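PDB 4AZK: phosphoserine aminotransferase, which catalyses the reversible, pyridoxal-phosphate-dependent transamination of 3-phosphohydroxypyruvate with glutamate to phosphoserine, the second step of serine biosynthesis from 3-phosphoglycerate. Local coordinates for residues A[134-139]-A[162-167]. Sequence-based numbering, arbitrary orientation.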
ATOM      1  N   SER A 134      19.917  21.415  23.782  1.00 23.52           N
ATOM      2  CA  SER A 134      21.319  21.677  24.098  1.00 20.55           C
ATOM      3  C   SER A 134      22.154  20.403  24.250  1.00 21.13           C
ATOM      4  O   SER A 134      23.384  20.456  24.163  1.00 27.90           O
ATOM      5  CB  SER A 134      21.402  22.512  25.399  1.00 26.76           C
ATOM      6  OG  SER A 134      21.047  21.725  26.535  1.00 31.22           O
ATOM      7  N   GLU A 135      21.502  19.260  24.483  1.00 20.53           N
ATOM      8  CA  GLU A 135      22.183  17.986  24.649  1.00 20.86           C
ATOM      9  C   GLU A 135      22.621  17.401  23.279  1.00 15.53           C
ATOM     10  O   GLU A 135      23.393  16.452  23.254  1.00 18.92           O
ATOM     11  CB  GLU A 135      21.251  16.938  25.299  1.00 32.26           C
ATOM     12  CG  GLU A 135      20.690  17.247  26.691  1.00 36.16           C
ATOM     13  CD  GLU A 135      19.714  16.158  27.177  1.00 53.91           C
ATOM     14  OE1 GLU A 135      20.003  14.949  26.978  1.00 33.89           O
ATOM     15  OE2 GLU A 135      18.645  16.508  27.741  1.00 41.03           O
ATOM     16  N   PHE A 136      22.124  17.958  22.175  1.00 18.65           N
ATOM     17  CA  PHE A 136      22.307  17.315  20.847  1.00 16.75           C
ATOM     18  C   PHE A 136      23.792  17.296  20.461  1.00 17.83           C
ATOM     19  O   PHE A 136      24.448  18.344  20.441  1.00 24.21           O
ATOM     20  CB  PHE A 136      21.547  18.046  19.739  1.00 15.80           C
ATOM     21  CG  PHE A 136      20.060  17.801  19.715  1.00 17.90           C
ATOM     22  CD1 PHE A 136      19.418  17.166  20.762  1.00 20.39           C
ATOM     23  CD2 PHE A 136      19.308  18.232  18.631  1.00 20.30           C
ATOM     24  CE1 PHE A 136      18.033  16.960  20.734  1.00 19.17           C
ATOM     25  CE2 PHE A 136      17.931  17.995  18.582  1.00 20.39           C
ATOM     26  CZ  PHE A 136      17.302  17.366  19.633  1.00 17.82           C
ATOM     27  N   GLN A 137      24.302  16.120  20.135  1.00 15.77           N
ATOM     28  CA  GLN A 137      25.671  15.972  19.654  1.00 15.83           C
ATOM     29  C   GLN A 137      25.577  15.842  18.137  1.00 19.89           C
ATOM     30  O   GLN A 137      25.039  14.849  17.630  1.00 17.06           O
ATOM     31  CB  GLN A 137      26.304  14.737  20.259  1.00 18.50           C
ATOM     32  CG  GLN A 137      26.390  14.765  21.774  1.00 25.98           C
ATOM     33  CD  GLN A 137      27.140  15.985  22.295  1.00 44.93           C
ATOM     34  OE1 GLN A 137      28.313  16.205  21.960  1.00 53.35           O
ATOM     35  NE2 GLN A 137      26.463  16.790  23.118  1.00 45.48           N
ATOM     36  N   LEU A 138      26.099  16.853  17.438  1.00 17.13           N
ATOM     37  CA  LEU A 138      25.972  16.989  16.006  1.00 15.43           C
ATOM     38  C   LEU A 138      27.346  16.830  15.345  1.00 20.13           C
ATOM     39  O   LEU A 138      28.378  17.067  15.981  1.00 20.81           O
ATOM     40  CB  LEU A 138      25.406  18.365  15.666  1.00 15.92           C
ATOM     41  CG  LEU A 138      24.086  18.705  16.331  1.00 16.65           C
ATOM     42  CD1 LEU A 138      23.597  20.077  15.954  1.00 19.99           C
ATOM     43  CD2 LEU A 138      23.030  17.634  15.997  1.00 20.25           C
ATOM     44  N   ASN A 139      27.346  16.395  14.091  1.00 17.81           N
ATOM     45  CA  ASN A 139      28.598  16.127  13.351  1.00 18.43           C
ATOM     46  C   ASN A 139      28.612  16.883  12.034  1.00 16.97           C
ATOM     47  O   ASN A 139      27.582  17.021  11.373  1.00 17.41           O
ATOM     48  CB  ASN A 139      28.802  14.631  13.075  1.00 19.24           C
ATOM     49  CG  ASN A 139      28.589  13.775  14.285  1.00 26.47           C
ATOM     50  OD1 ASN A 139      29.464  13.672  15.143  1.00 24.60           O
ATOM     51  ND2 ASN A 139      27.414  13.133  14.368  1.00 20.67           N
ATOM     52  N   PRO A 162      13.775  21.704  17.089  1.00 17.78           N
ATOM     53  CA  PRO A 162      15.106  22.306  17.138  1.00 18.99           C
ATOM     54  C   PRO A 162      15.455  23.059  15.874  1.00 25.82           C
ATOM     55  O   PRO A 162      14.978  22.737  14.785  1.00 22.86           O
ATOM     56  CB  PRO A 162      16.018  21.100  17.310  1.00 19.62           C
ATOM     57  CG  PRO A 162      15.288  19.997  16.633  1.00 21.78           C
ATOM     58  CD  PRO A 162      13.849  20.238  16.983  1.00 18.10           C
ATOM     59  N   GLU A 163      16.287  24.091  16.035  1.00 23.76           N
ATOM     60  CA  GLU A 163      16.726  24.878  14.909  1.00 24.98           C
ATOM     61  C   GLU A 163      18.043  24.250  14.470  1.00 22.01           C
ATOM     62  O   GLU A 163      19.021  24.267  15.196  1.00 26.49           O
ATOM     63  CB  GLU A 163      16.919  26.344  15.296  1.00 31.24           C
ATOM     64  N   ILE A 164      18.007  23.648  13.291  1.00 24.20           N
ATOM     65  CA  ILE A 164      19.080  22.810  12.785  1.00 24.91           C
ATOM     66  C   ILE A 164      19.430  23.399  11.434  1.00 26.01           C
ATOM     67  O   ILE A 164      18.562  23.506  10.567  1.00 26.98           O
ATOM     68  CB  ILE A 164      18.565  21.349  12.628  1.00 25.36           C
ATOM     69  CG1 ILE A 164      18.243  20.767  14.004  1.00 20.45           C
ATOM     70  CG2 ILE A 164      19.551  20.440  11.931  1.00 21.76           C
ATOM     71  CD1 ILE A 164      19.429  20.754  14.962  1.00 21.21           C
ATOM     72  N   ASN A 165      20.691  23.776  11.254  1.00 24.72           N
ATOM     73  CA  ASN A 165      21.138  24.356   9.990  1.00 22.71           C
ATOM     74  C   ASN A 165      22.410  23.735   9.433  1.00 21.51           C
ATOM     75  O   ASN A 165      22.879  24.145   8.370  1.00 23.79           O
ATOM     76  CB  ASN A 165      21.312  25.870  10.137  1.00 31.16           C
ATOM     77  CG  ASN A 165      22.247  26.243  11.263  1.00 50.35           C
ATOM     78  OD1 ASN A 165      23.282  25.606  11.471  1.00 45.43           O
ATOM     79  ND2 ASN A 165      21.882  27.282  12.009  1.00 78.95           N
ATOM     80  N   HIS A 166      22.939  22.729  10.121  1.00 16.79           N
ATOM     81  CA  HIS A 166      24.205  22.107   9.726  1.00 17.23           C
ATOM     82  C   HIS A 166      24.005  20.945   8.761  1.00 17.17           C
ATOM     83  O   HIS A 166      24.949  20.486   8.121  1.00 16.63           O
ATOM     84  CB  HIS A 166      24.971  21.613  10.942  1.00 18.19           C
ATOM     85  CG  HIS A 166      24.494  20.300  11.467  1.00 14.64           C
ATOM     86  ND1 HIS A 166      23.257  20.138  12.055  1.00 15.60           N
ATOM     87  CD2 HIS A 166      25.085  19.084  11.494  1.00 15.73           C
ATOM     88  CE1 HIS A 166      23.120  18.878  12.432  1.00 13.78           C
ATOM     89  NE2 HIS A 166      24.213  18.216  12.093  1.00 17.05           N
ATOM     90  N   ALA A 167      22.771  20.473   8.682  1.00 15.40           N
ATOM     91  CA  ALA A 167      22.432  19.272   7.931  1.00 13.63           C
ATOM     92  C   ALA A 167      20.913  19.248   7.840  1.00 14.99           C
ATOM     93  O   ALA A 167      20.233  19.988   8.549  1.00 13.60           O
ATOM     94  CB  ALA A 167      22.937  18.014   8.636  1.00 16.30           C
TER
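Phe-136 and Pro-162 meet at the buried end of a contact between two loops that lead into neighbouring parallel strands, 142-148 and 169-172, of the seven-stranded mixed sheet in this class-V aminotransferase. The touching parts run in nearly the same direction, 12° apart, yet no hydrogen bond passes directly between them, and the contact is made mainly by side chains. Its tight part is apolar. Pro-162 CG comes up to the edge of the phenyl ring, near its plane, 3.8 Å from Phe-136 CE2, and the two side chains are roughly perpendicular. Phe-133 touches both residues, and Leu-145 of strand 142-148 packs against Phe-136, Leu-138 and Ile-164. Between the two ends the fit is looser: Leu-138 CD1 approaches Ile-164 CD1 only to 4.3 Å.

Toward solvent, exposed Leu-138 rests on the imidazole of His-166, a partly exposed residue. Leu-138 CB stands 4.1 Å from the centroid of the His-166 ring, 26° off the normal, which is a CH-pi contact over the face. A chi1 of 80° sets CG of His-166 between its own N and C and turns the ring toward Leu-138. His-166 NE2 is hydrogen-bonded to Asp-142, whose other carboxylate oxygen takes Asn-139 ND2; Asp-142 thus ties both loops together. An alanine at His-166 would probably leave Asp-142 OD2 without this partner and strip Leu-138 of the flat surface beneath its CB. At the ring edge, the backbone oxygen Asn-139 O lies in the imidazole plane, 3.2 Å from His-166 CD2.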